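NAD(P)H dehydrogenase (quinone) (Mycobacterium tuberculosis, PDB 1XDI) probably reduces quinones to quinols with NADH or NADPH, using one bound FAD per subunit, and may contribute to resistance against reactive oxygen intermediates. Local coordinates at residues A127-K132 with D146-A151; R303-L308 with R333-H338; A390-S395 with P451-S456; H399-I404 with V417-I422. All coordinates share one frame; numbering follows the deposited sequence.

Contact 1 (A127-K132 with D146-A151); sequences ARHRIK and DVVLVA
Arg128 and Asp146 mark the closest approach of the two backbones, with their CA atoms 4.7 Å apart. Beyond them the strands diverge, and no backbone hydrogen bond joins the two segments. This is the sheet-on-sheet layer of the Rossmann-type FAD domain: strand 129-134 of the small antiparallel sheet packs over strand 147-150 of the parallel sheet. At the partly exposed end, the Arg128 chain bends at chi3 (-84°) and brings its guanidinium edge to the carboxylate of Asp146. In this salt bridge Arg128 NE donates to Asp146 OD1 at 3.3 Å, from above the carboxylate plane. Arg128 NH2 adds a weak bond to Asp146 OD2 at 3.4 Å. Asp146 OD2 also accepts from the backbone N of Arg4, in strand 3-8. Further in, His129 meets Val148 obliquely, with His129 CD2 3.9 Å from Val148 CG2. The His129 ring is fixed by outside oxygens: ND1 pairs with Asp121 OD2 and NE2 with Thr310 O. At its far end the segment 146-151 reaches the FAD through Ala151. Ile131 and Val148 meet tip to tip. Ile131 CD1 sits against both methyls of Val148, 3.5 Å from CG2 and 3.7 Å from CG1.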
loop_
_atom_site.group_PDB
_atom_site.type_symbol
_atom_site.label_atom_id
_atom_site.label_comp_id
_atom_site.label_asym_id
_atom_site.label_seq_id
_atom_site.Cartn_x
_atom_site.Cartn_y
_atom_site.Cartn_z
ATOM N N ALA A 127 -35.821 -18.387 8.934
ATOM C CA ALA A 127 -34.981 -17.399 8.289
ATOM C C ALA A 127 -35.431 -16.038 8.821
ATOM O O ALA A 127 -34.688 -15.375 9.524
ATOM C CB ALA A 127 -35.162 -17.468 6.775
ATOM N N ARG A 128 -36.664 -15.643 8.508
ATOM C CA ARG A 128 -37.200 -14.371 8.948
ATOM C C ARG A 128 -37.673 -14.459 10.391
ATOM O O ARG A 128 -38.365 -15.395 10.772
ATOM C CB ARG A 128 -38.343 -13.950 8.005
ATOM C CG ARG A 128 -39.345 -12.967 8.623
ATOM C CD ARG A 128 -40.415 -12.460 7.653
ATOM N NE ARG A 128 -39.942 -11.327 6.871
ATOM C CZ ARG A 128 -40.744 -10.418 6.319
ATOM N NH1 ARG A 128 -42.064 -10.526 6.479
ATOM N NH2 ARG A 128 -40.235 -9.405 5.608
ATOM N N HIS A 129 -37.313 -13.466 11.196
ATOM C CA HIS A 129 -37.664 -13.444 12.606
ATOM C C HIS A 129 -38.803 -12.536 12.953
ATOM O O HIS A 129 -39.318 -11.799 12.111
ATOM C CB HIS A 129 -36.457 -13.045 13.392
ATOM C CG HIS A 129 -35.281 -13.912 13.106
ATOM N ND1 HIS A 129 -35.277 -15.260 13.388
ATOM C CD2 HIS A 129 -34.067 -13.634 12.575
ATOM C CE1 HIS A 129 -34.112 -15.772 13.054
ATOM N NE2 HIS A 129 -33.359 -14.808 12.562
ATOM N N ARG A 130 -39.203 -12.593 14.214
ATOM C CA ARG A 130 -40.293 -11.791 14.692
ATOM C C ARG A 130 -39.948 -11.189 16.056
ATOM O O ARG A 130 -39.567 -11.889 17.003
ATOM C CB ARG A 130 -41.544 -12.659 14.772
ATOM C CG ARG A 130 -42.777 -11.953 14.275
ATOM C CD ARG A 130 -44.070 -12.732 14.444
ATOM N NE ARG A 130 -45.088 -11.708 14.647
ATOM C CZ ARG A 130 -45.974 -11.327 13.727
ATOM N NH1 ARG A 130 -45.990 -11.929 12.529
ATOM N NH2 ARG A 130 -46.779 -10.279 13.967
ATOM N N ILE A 131 -40.091 -9.872 16.152
ATOM C CA ILE A 131 -39.777 -9.146 17.375
ATOM C C ILE A 131 -40.964 -8.398 17.935
ATOM O O ILE A 131 -41.819 -7.961 17.175
ATOM C CB ILE A 131 -38.653 -8.198 17.114
ATOM C CG1 ILE A 131 -37.397 -9.042 16.857
ATOM C CG2 ILE A 131 -38.537 -7.201 18.251
ATOM C CD1 ILE A 131 -36.310 -8.306 16.120
ATOM N N LYS A 132 -41.027 -8.268 19.264
ATOM C CA LYS A 132 -42.133 -7.575 19.929
ATOM C C LYS A 132 -41.597 -6.400 20.696
ATOM O O LYS A 132 -40.627 -6.556 21.432
ATOM C CB LYS A 132 -42.848 -8.526 20.904
ATOM C CG LYS A 132 -43.719 -7.819 21.942
ATOM C CD LYS A 132 -44.698 -8.762 22.620
ATOM C CE LYS A 132 -44.055 -9.617 23.713
ATOM N NZ LYS A 132 -45.033 -10.601 24.281
ATOM N N ASP A 146 -35.881 -9.546 8.822
ATOM C CA ASP A 146 -35.026 -10.325 8.009
ATOM C C ASP A 146 -33.665 -10.402 8.720
ATOM O O ASP A 146 -33.136 -11.473 8.873
ATOM C CB ASP A 146 -35.020 -9.726 6.582
ATOM C CG ASP A 146 -36.370 -9.864 5.877
ATOM O OD1 ASP A 146 -36.878 -11.012 5.777
ATOM O OD2 ASP A 146 -36.870 -8.795 5.453
ATOM N N VAL A 147 -33.176 -9.272 9.217
ATOM C CA VAL A 147 -31.904 -9.166 9.909
ATOM C C VAL A 147 -32.191 -8.674 11.324
ATOM O O VAL A 147 -33.004 -7.731 11.515
ATOM C CB VAL A 147 -31.041 -8.150 9.186
ATOM C CG1 VAL A 147 -29.694 -8.068 9.810
ATOM C CG2 VAL A 147 -30.949 -8.499 7.706
ATOM N N VAL A 148 -31.607 -9.248 12.364
ATOM C CA VAL A 148 -31.871 -8.744 13.698
ATOM C C VAL A 148 -30.542 -8.389 14.322
ATOM O O VAL A 148 -29.595 -9.140 14.190
ATOM C CB VAL A 148 -32.630 -9.780 14.614
ATOM C CG1 VAL A 148 -32.763 -9.239 16.008
ATOM C CG2 VAL A 148 -34.023 -10.061 14.079
ATOM N N LEU A 149 -30.440 -7.247 14.988
ATOM C CA LEU A 149 -29.168 -6.842 15.581
ATOM C C LEU A 149 -29.323 -6.633 17.065
ATOM O O LEU A 149 -29.852 -5.598 17.431
ATOM C CB LEU A 149 -28.689 -5.525 14.971
ATOM C CG LEU A 149 -27.604 -4.862 15.830
ATOM C CD1 LEU A 149 -26.385 -5.786 15.885
ATOM C CD2 LEU A 149 -27.261 -3.460 15.297
ATOM N N VAL A 150 -28.861 -7.556 17.916
ATOM C CA VAL A 150 -29.007 -7.410 19.379
ATOM C C VAL A 150 -27.939 -6.441 19.945
ATOM O O VAL A 150 -26.747 -6.756 19.984
ATOM C CB VAL A 150 -28.940 -8.812 20.043
ATOM C CG1 VAL A 150 -28.609 -8.717 21.507
ATOM C CG2 VAL A 150 -30.248 -9.490 19.875
ATOM N N ALA A 151 -28.370 -5.251 20.361
ATOM C CA ALA A 151 -27.420 -4.238 20.838
ATOM C C ALA A 151 -27.925 -3.655 22.150
ATOM O O ALA A 151 -28.160 -2.439 22.276
ATOM C CB ALA A 151 -27.297 -3.145 19.788
#

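Contact 2 (R303-L308 with R333-H338); sequences RVSRTL and RIAMYH
Val304 lies over the ring of His338, and Ser305 faces Ala335 one turn back along the same helix. The contact sets a loop against helix 325-339 of the FAD domain. Between the two in sequence runs strand 312-314, the edge strand of the Rossmann-type parallel sheet. No hydrogen bond crosses between the segments. The tight part is made by carbon contacts. Val304 CG1 makes a CH-pi contact with the His338 face, 3.5 Å from the ring centroid and 27° off the normal. With CG anti to the backbone N (chi1 -174°), His338 swings its ring out from the helix beneath that methyl. Ser305 CB rests on Ala335 CB at 3.6 Å, where the CA atoms of the two residues are 5.3 Å apart. Ser305 OG is satisfied by Gln331 O, one turn earlier in the helix.

The second subunit packs against the His338 and Arg306 side: the His338 ring stacks on its His338 and NE2 bonds the backbone O of that residue, while ND1 bonds Tyr313 OH of the same chain. Arg306 NH2 bonds Ala339 O of the second subunit, and Arg306 NE forms a salt bridge with Asp302.

The loose part is slight. Arg303 is exposed and meets segment 333-338 only through its backbone, with Arg303 O 4.3 Å from Ile334 CG2. Arg306 extends from CG to NE and brings one guanidinium face under His338 NE2, the two planes 49° apart. No hydrogen bond joins this pair, and Arg306 NH1 lies 3.9 Å from His338 CE1.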
loop_
_atom_site.group_PDB
_atom_site.type_symbol
_atom_site.label_atom_id
_atom_site.label_comp_id
_atom_site.label_asym_id
_atom_site.label_seq_id
_atom_site.Cartn_x
_atom_site.Cartn_y
_atom_site.Cartn_z
ATOM N N ARG A 303 -16.671 -12.391 14.429
ATOM C CA ARG A 303 -15.626 -11.427 14.161
ATOM C C ARG A 303 -16.337 -10.586 13.092
ATOM O O ARG A 303 -15.889 -9.485 12.702
ATOM C CB ARG A 303 -14.419 -12.162 13.592
ATOM C CG ARG A 303 -13.060 -11.843 14.215
ATOM C CD ARG A 303 -12.005 -12.446 13.271
ATOM N NE ARG A 303 -12.515 -13.702 12.664
ATOM C CZ ARG A 303 -12.393 -14.062 11.376
ATOM N NH1 ARG A 303 -11.774 -13.275 10.505
ATOM N NH2 ARG A 303 -12.882 -15.228 10.963
ATOM N N VAL A 304 -17.474 -11.136 12.658
ATOM C CA VAL A 304 -18.317 -10.509 11.663
ATOM C C VAL A 304 -19.685 -10.145 12.296
ATOM O O VAL A 304 -20.676 -9.839 11.642
ATOM C CB VAL A 304 -18.294 -11.427 10.390
ATOM C CG1 VAL A 304 -19.580 -11.411 9.567
ATOM C CG2 VAL A 304 -17.161 -10.919 9.532
ATOM N N SER A 305 -19.661 -10.106 13.629
ATOM C CA SER A 305 -20.801 -9.741 14.481
ATOM C C SER A 305 -22.004 -10.647 14.478
ATOM O O SER A 305 -23.079 -10.236 14.928
ATOM C CB SER A 305 -21.263 -8.321 14.174
ATOM O OG SER A 305 -20.213 -7.393 14.418
ATOM N N ARG A 306 -21.877 -11.882 13.999
ATOM C CA ARG A 306 -23.083 -12.669 14.059
ATOM C C ARG A 306 -23.167 -13.727 15.124
ATOM O O ARG A 306 -22.165 -14.271 15.575
ATOM C CB ARG A 306 -23.441 -13.241 12.695
ATOM C CG ARG A 306 -22.483 -14.083 12.163
ATOM C CD ARG A 306 -22.625 -14.183 10.699
ATOM N NE ARG A 306 -21.439 -14.925 10.424
ATOM C CZ ARG A 306 -21.308 -15.841 9.503
ATOM N NH1 ARG A 306 -22.344 -16.122 8.706
ATOM N NH2 ARG A 306 -20.155 -16.506 9.453
ATOM N N THR A 307 -24.398 -13.926 15.571
ATOM C CA THR A 307 -24.667 -14.904 16.587
ATOM C C THR A 307 -24.753 -16.269 15.897
ATOM O O THR A 307 -24.641 -16.400 14.677
ATOM C CB THR A 307 -25.994 -14.631 17.291
ATOM O OG1 THR A 307 -27.057 -14.779 16.349
ATOM C CG2 THR A 307 -26.033 -13.224 17.816
ATOM N N LEU A 308 -24.968 -17.279 16.711
ATOM C CA LEU A 308 -25.047 -18.657 16.281
ATOM C C LEU A 308 -26.372 -18.943 15.544
ATOM O O LEU A 308 -26.523 -19.986 14.891
ATOM C CB LEU A 308 -24.869 -19.534 17.531
ATOM C CG LEU A 308 -23.945 -18.896 18.621
ATOM C CD1 LEU A 308 -24.450 -17.462 19.206
ATOM C CD2 LEU A 308 -23.819 -19.931 19.774
ATOM N N ARG A 333 -21.669 -1.550 12.771
ATOM C CA ARG A 333 -21.298 -1.128 11.401
ATOM C C ARG A 333 -20.941 -2.414 10.547
ATOM O O ARG A 333 -21.523 -2.657 9.479
ATOM C CB ARG A 333 -20.108 -0.124 11.517
ATOM C CG ARG A 333 -20.059 1.072 10.546
ATOM C CD ARG A 333 -19.918 2.487 11.254
ATOM N NE ARG A 333 -18.762 2.592 12.142
ATOM C CZ ARG A 333 -18.565 3.582 13.013
ATOM N NH1 ARG A 333 -19.435 4.572 13.108
ATOM N NH2 ARG A 333 -17.533 3.545 13.840
ATOM N N ILE A 334 -20.030 -3.252 11.056
ATOM C CA ILE A 334 -19.614 -4.472 10.373
ATOM C C ILE A 334 -20.774 -5.463 10.251
ATOM O O ILE A 334 -20.781 -6.235 9.326
ATOM C CB ILE A 334 -18.394 -5.102 11.100
ATOM C CG1 ILE A 334 -17.197 -4.218 10.904
ATOM C CG2 ILE A 334 -18.007 -6.398 10.553
ATOM C CD1 ILE A 334 -16.273 -4.343 12.010
ATOM N N ALA A 335 -21.765 -5.438 11.141
ATOM C CA ALA A 335 -22.929 -6.347 11.029
ATOM C C ALA A 335 -23.879 -5.850 9.956
ATOM O O ALA A 335 -24.652 -6.611 9.407
ATOM C CB ALA A 335 -23.698 -6.479 12.339
ATOM N N MET A 336 -23.845 -4.568 9.656
ATOM C CA MET A 336 -24.706 -4.129 8.612
ATOM C C MET A 336 -24.005 -4.440 7.336
ATOM O O MET A 336 -24.651 -4.857 6.379
ATOM C CB MET A 336 -24.997 -2.649 8.743
ATOM C CG MET A 336 -25.882 -2.363 9.967
ATOM S SD MET A 336 -27.447 -3.232 9.843
ATOM C CE MET A 336 -27.199 -4.749 10.840
ATOM N N TYR A 337 -22.680 -4.276 7.314
ATOM C CA TYR A 337 -21.928 -4.550 6.087
ATOM C C TYR A 337 -22.035 -6.034 5.673
ATOM O O TYR A 337 -22.179 -6.374 4.484
ATOM C CB TYR A 337 -20.432 -4.131 6.215
ATOM C CG TYR A 337 -20.125 -2.619 6.404
ATOM C CD1 TYR A 337 -20.919 -1.641 5.806
ATOM C CD2 TYR A 337 -19.068 -2.188 7.250
ATOM C CE1 TYR A 337 -20.683 -0.294 6.055
ATOM C CE2 TYR A 337 -18.832 -0.840 7.502
ATOM C CZ TYR A 337 -19.648 0.105 6.904
ATOM O OH TYR A 337 -19.470 1.459 7.154
ATOM N N HIS A 338 -21.978 -6.927 6.653
ATOM C CA HIS A 338 -22.068 -8.322 6.313
ATOM C C HIS A 338 -23.487 -8.671 5.865
ATOM O O HIS A 338 -23.667 -9.384 4.881
ATOM C CB HIS A 338 -21.623 -9.211 7.469
ATOM C CG HIS A 338 -21.558 -10.658 7.098
ATOM N ND1 HIS A 338 -22.626 -11.511 7.257
ATOM C CD2 HIS A 338 -20.594 -11.382 6.484
ATOM C CE1 HIS A 338 -22.325 -12.697 6.761
ATOM N NE2 HIS A 338 -21.101 -12.647 6.283
#

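Contact 3 (A390-S395 with P451-S456); sequences ARAKMS and PSLSGS
Arg391 and Ser452 are the nearest backbone pair, 5.2 Å between CA atoms, where the short helix 390-394 lies beside the turn that leads into helix 454-464. Arg391 carries most of the helix 390-394 side; Pro451 and Leu453 carry the other. The Arg391 chain leaves the helix with CG anti to the backbone N (chi1 171°), then folds at chi2 and chi3 to lay the guanidinium edge beside the second segment. Arg391 NE gives a weak hydrogen bond to Pro451 O at 3.5 Å. A water shares the NE proton, 2.7 Å from Arg391 NE in another weak bond, and donates to Pro451 O at 3.1 Å. Arg391 CG packs on Leu453 CD2 at 3.4 Å, the two side chains crossing at about a right angle. The same methyl of Leu453 reaches Ala392, with Ala392 CB 3.7 Å from Leu453 CD2. On the proline side, Met394 extends beyond CG until its CE is 4.1 Å from Pro451 CG. Within the turn, Ser454 OG donates to Ser452 OG, which also bonds Val449 O. Asn389 ND2 holds Ser452 O and Ser456 OG, and Glu425 of the third subunit takes the backbone N atoms of Leu453 and Ser454. Pro451 follows a cis peptide bond and touches FAD, next to the FAD-binding Tyr450. The arrangement is that of the dimerisation domain in flavoprotein disulfide reductases, where a cis-proline turn before a helix completes the flavin site across the subunit interface.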
loop_
_atom_site.group_PDB
_atom_site.type_symbol
_atom_site.label_atom_id
_atom_site.label_comp_id
_atom_site.label_asym_id
_atom_site.label_seq_id
_atom_site.Cartn_x
_atom_site.Cartn_y
_atom_site.Cartn_z
ATOM N N ALA A 390 8.573 21.568 21.844
ATOM C CA ALA A 390 8.170 22.945 22.201
ATOM C C ALA A 390 6.678 23.090 22.593
ATOM O O ALA A 390 6.331 23.763 23.567
ATOM C CB ALA A 390 8.519 23.914 21.044
ATOM N N ARG A 391 5.801 22.447 21.835
ATOM C CA ARG A 391 4.373 22.500 22.130
ATOM C C ARG A 391 4.180 22.027 23.562
ATOM O O ARG A 391 3.555 22.732 24.363
ATOM C CB ARG A 391 3.587 21.614 21.139
ATOM C CG ARG A 391 2.086 21.398 21.450
ATOM C CD ARG A 391 1.324 22.711 21.681
ATOM N NE ARG A 391 1.261 23.527 20.481
ATOM C CZ ARG A 391 1.002 24.821 20.503
ATOM N NH1 ARG A 391 0.804 25.425 21.670
ATOM N NH2 ARG A 391 0.898 25.492 19.377
ATOM N N ALA A 392 4.709 20.851 23.910
ATOM C CA ALA A 392 4.581 20.371 25.302
ATOM C C ALA A 392 5.070 21.449 26.320
ATOM O O ALA A 392 4.421 21.714 27.322
ATOM C CB ALA A 392 5.366 19.090 25.492
ATOM N N LYS A 393 6.203 22.080 26.045
ATOM C CA LYS A 393 6.763 23.091 26.923
ATOM C C LYS A 393 5.713 24.185 27.138
ATOM O O LYS A 393 5.538 24.688 28.222
ATOM C CB LYS A 393 8.013 23.609 26.253
ATOM C CG LYS A 393 9.100 24.051 27.144
ATOM C CD LYS A 393 10.441 23.841 26.467
ATOM C CE LYS A 393 10.729 22.376 26.342
ATOM N NZ LYS A 393 12.172 22.097 25.941
ATOM N N MET A 394 4.982 24.507 26.092
ATOM C CA MET A 394 3.904 25.484 26.139
ATOM C C MET A 394 2.735 25.019 27.013
ATOM O O MET A 394 2.181 25.807 27.798
ATOM C CB MET A 394 3.401 25.717 24.739
ATOM C CG MET A 394 4.418 26.368 23.882
ATOM S SD MET A 394 3.962 26.453 22.170
ATOM C CE MET A 394 5.667 26.556 21.397
ATOM N N SER A 395 2.312 23.758 26.859
ATOM C CA SER A 395 1.205 23.228 27.708
ATOM C C SER A 395 1.733 22.671 29.062
ATOM O O SER A 395 1.090 21.849 29.743
ATOM C CB SER A 395 0.438 22.122 26.987
ATOM O OG SER A 395 0.282 22.398 25.601
ATOM N N PRO A 451 4.723 24.165 15.566
ATOM C CA PRO A 451 5.015 23.151 16.582
ATOM C C PRO A 451 3.722 22.441 17.084
ATOM O O PRO A 451 2.673 23.068 17.318
ATOM C CB PRO A 451 5.639 24.001 17.691
ATOM C CG PRO A 451 4.699 25.073 17.723
ATOM C CD PRO A 451 4.807 25.475 16.223
ATOM N N SER A 452 3.810 21.134 17.265
ATOM C CA SER A 452 2.671 20.384 17.752
ATOM C C SER A 452 3.227 19.127 18.414
ATOM O O SER A 452 4.392 18.785 18.185
ATOM C CB SER A 452 1.738 19.996 16.584
ATOM O OG SER A 452 2.393 19.134 15.669
ATOM N N LEU A 453 2.424 18.442 19.226
ATOM C CA LEU A 453 2.936 17.232 19.834
ATOM C C LEU A 453 2.906 16.145 18.748
ATOM O O LEU A 453 3.676 15.189 18.795
ATOM C CB LEU A 453 2.078 16.836 21.032
ATOM C CG LEU A 453 1.768 17.984 22.006
ATOM C CD1 LEU A 453 0.678 17.566 22.996
ATOM C CD2 LEU A 453 2.996 18.376 22.710
ATOM N N SER A 454 2.060 16.280 17.739
ATOM C CA SER A 454 2.068 15.240 16.737
ATOM C C SER A 454 3.372 15.220 15.927
ATOM O O SER A 454 3.628 14.275 15.194
ATOM C CB SER A 454 0.900 15.396 15.789
ATOM O OG SER A 454 1.260 16.272 14.742
ATOM N N GLY A 455 4.207 16.245 16.043
ATOM C CA GLY A 455 5.442 16.250 15.284
ATOM C C GLY A 455 6.425 15.256 15.865
ATOM O O GLY A 455 7.381 14.776 15.193
ATOM N N SER A 456 6.199 14.974 17.150
ATOM C CA SER A 456 7.010 14.030 17.942
ATOM C C SER A 456 6.707 12.606 17.448
ATOM O O SER A 456 7.582 11.744 17.495
ATOM C CB SER A 456 6.633 14.157 19.423
ATOM O OG SER A 456 7.610 14.847 20.115
HETATM O O HOH W 1 -0.014 22.094 18.596
#

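Contact 4 (H399-I404 with V417-I422); sequences HGFVKI and VVVAPI
The Phe401 ring has Val419 over one face, and Val417 approaches it obliquely. Val419 CB makes a CH-pi contact 4.2 Å from the Phe401 ring centroid, 14° off the normal, and Val419 CG2 comes within 3.9 Å of Phe401 CZ. Val417 CG1, the oblique partner, is 4.2 Å from Phe401 CE1. A chi1 of 68° puts Phe401 CG between the backbone N and the carbonyl carbon, and the ring then leans to the neighbouring strand. The ring and Val419 also touch Val228 in helix 223-235. Beneath these side chains the strands run antiparallel, at 176°. Phe401 and Val419 form a hydrogen-bonded pair: Phe401 N donates to Val419 O at 3.0 Å, in the carbonyl plane, and Val419 N returns a bond to Phe401 O. Lys403 and Val417 form the next such pair: Lys403 N donates to Val417 O at 2.8 Å, and Val417 N donates back to Lys403 O. Lys403 CB packs on Val417 CB at 3.9 Å. The lysine chain then extends away, and its NZ makes salt bridges with Asp222 and Asp224. The pair between them, Val402 and Val418, is non-hydrogen-bonded and points to the opposite face. There Val402 packs on helix 454-464 and Val418 on helix 423-436. This is a beta hairpin at the heart of the antiparallel sheet of the dimerisation domain, with helices packed on both faces.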
loop_
_atom_site.group_PDB
_atom_site.type_symbol
_atom_site.label_atom_id
_atom_site.label_comp_id
_atom_site.label_asym_id
_atom_site.label_seq_id
_atom_site.Cartn_x
_atom_site.Cartn_y
_atom_site.Cartn_z
ATOM N N HIS A 399 5.812 15.117 31.902
ATOM C CA HIS A 399 5.946 13.690 31.999
ATOM C C HIS A 399 5.299 12.923 30.867
ATOM O O HIS A 399 5.237 11.666 30.900
ATOM C CB HIS A 399 5.385 13.255 33.334
ATOM C CG HIS A 399 5.979 13.999 34.484
ATOM N ND1 HIS A 399 7.225 13.712 34.983
ATOM C CD2 HIS A 399 5.507 15.029 35.222
ATOM C CE1 HIS A 399 7.494 14.528 35.987
ATOM N NE2 HIS A 399 6.466 15.338 36.152
ATOM N N GLY A 400 4.845 13.667 29.854
ATOM C CA GLY A 400 4.226 13.013 28.715
ATOM C C GLY A 400 5.263 12.344 27.832
ATOM O O GLY A 400 6.480 12.611 27.952
ATOM N N PHE A 401 4.796 11.471 26.933
ATOM C CA PHE A 401 5.728 10.787 26.007
ATOM C C PHE A 401 5.010 10.075 24.890
ATOM O O PHE A 401 3.827 9.843 24.954
ATOM C CB PHE A 401 6.619 9.766 26.771
ATOM C CG PHE A 401 5.865 8.556 27.322
ATOM C CD1 PHE A 401 5.384 7.566 26.482
ATOM C CD2 PHE A 401 5.658 8.406 28.659
ATOM C CE1 PHE A 401 4.719 6.468 26.974
ATOM C CE2 PHE A 401 4.994 7.306 29.148
ATOM C CZ PHE A 401 4.528 6.346 28.310
ATOM N N VAL A 402 5.757 9.710 23.863
ATOM C CA VAL A 402 5.224 8.946 22.749
ATOM C C VAL A 402 6.048 7.716 22.562
ATOM O O VAL A 402 7.257 7.810 22.478
ATOM C CB VAL A 402 5.286 9.710 21.455
ATOM C CG1 VAL A 402 4.870 8.808 20.290
ATOM C CG2 VAL A 402 4.405 10.914 21.583
ATOM N N LYS A 403 5.374 6.568 22.518
ATOM C CA LYS A 403 5.971 5.235 22.264
ATOM C C LYS A 403 5.458 4.681 20.929
ATOM O O LYS A 403 4.276 4.570 20.722
ATOM C CB LYS A 403 5.585 4.189 23.346
ATOM C CG LYS A 403 6.517 4.059 24.574
ATOM C CD LYS A 403 6.160 2.799 25.419
ATOM C CE LYS A 403 6.884 2.794 26.790
ATOM N NZ LYS A 403 6.493 1.678 27.749
ATOM N N ILE A 404 6.342 4.318 20.030
ATOM C CA ILE A 404 5.913 3.732 18.772
ATOM C C ILE A 404 6.606 2.360 18.625
ATOM O O ILE A 404 7.786 2.244 18.951
ATOM C CB ILE A 404 6.264 4.705 17.624
ATOM C CG1 ILE A 404 5.023 5.535 17.282
ATOM C CG2 ILE A 404 6.788 3.965 16.420
ATOM C CD1 ILE A 404 5.367 6.759 16.413
ATOM N N VAL A 417 1.874 4.046 21.960
ATOM C CA VAL A 417 1.248 4.435 23.240
ATOM C C VAL A 417 1.542 5.897 23.344
ATOM O O VAL A 417 2.633 6.324 23.021
ATOM C CB VAL A 417 1.861 3.833 24.557
ATOM C CG1 VAL A 417 1.246 4.562 25.733
ATOM C CG2 VAL A 417 1.611 2.349 24.702
ATOM N N VAL A 418 0.567 6.646 23.828
ATOM C CA VAL A 418 0.711 8.092 23.941
ATOM C C VAL A 418 0.133 8.521 25.254
ATOM O O VAL A 418 -1.041 8.235 25.536
ATOM C CB VAL A 418 -0.079 8.874 22.851
ATOM C CG1 VAL A 418 0.191 10.326 22.986
ATOM C CG2 VAL A 418 0.311 8.449 21.496
ATOM N N VAL A 419 0.965 9.174 26.051
ATOM C CA VAL A 419 0.530 9.721 27.299
ATOM C C VAL A 419 0.697 11.242 27.199
ATOM O O VAL A 419 1.830 11.729 27.233
ATOM C CB VAL A 419 1.370 9.167 28.444
ATOM C CG1 VAL A 419 1.250 10.036 29.690
ATOM C CG2 VAL A 419 0.891 7.795 28.768
ATOM N N ALA A 420 -0.403 11.981 27.040
ATOM C CA ALA A 420 -0.375 13.460 26.984
ATOM C C ALA A 420 -1.785 14.028 27.209
ATOM O O ALA A 420 -2.771 13.257 27.278
ATOM C CB ALA A 420 0.154 13.935 25.680
ATOM N N PRO A 421 -1.921 15.374 27.304
ATOM C CA PRO A 421 -3.263 15.921 27.542
ATOM C C PRO A 421 -4.322 15.548 26.515
ATOM O O PRO A 421 -5.494 15.364 26.889
ATOM C CB PRO A 421 -3.032 17.420 27.633
ATOM C CG PRO A 421 -1.561 17.539 27.981
ATOM C CD PRO A 421 -0.933 16.460 27.187
ATOM N N ILE A 422 -3.940 15.415 25.234
ATOM C CA ILE A 422 -4.927 15.030 24.225
ATOM C C ILE A 422 -4.552 13.713 23.574
ATOM O O ILE A 422 -4.582 13.576 22.368
ATOM C CB ILE A 422 -5.060 16.123 23.113
ATOM C CG1 ILE A 422 -3.687 16.491 22.589
ATOM C CG2 ILE A 422 -5.841 17.340 23.627
ATOM C CD1 ILE A 422 -3.771 17.509 21.503
#

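Overall arrangement
Following the chain from the N terminus, contact 1 closes a short loop that holds strand 140-145. It ties the small antiparallel sheet to the parallel sheet of the FAD domain. After the second parallel sheet, contact 2 closes a loop that passes through strand 312-314 before helix 325-339. Contacts 1 and 2 touch, with Val147 CG1 4.3 Å from Met336 CE. Contact 3 opens later, in the dimerisation domain, and spans 55 residues. Contact 4, a hairpin, nests inside that loop, their centres about 11 Å apart. No two contacts cross. Contacts 1 and 3 lie on opposite sides of the chain's centre, with centres about 50 Å apart. Contacts 2 and 3 both touch the third subunit.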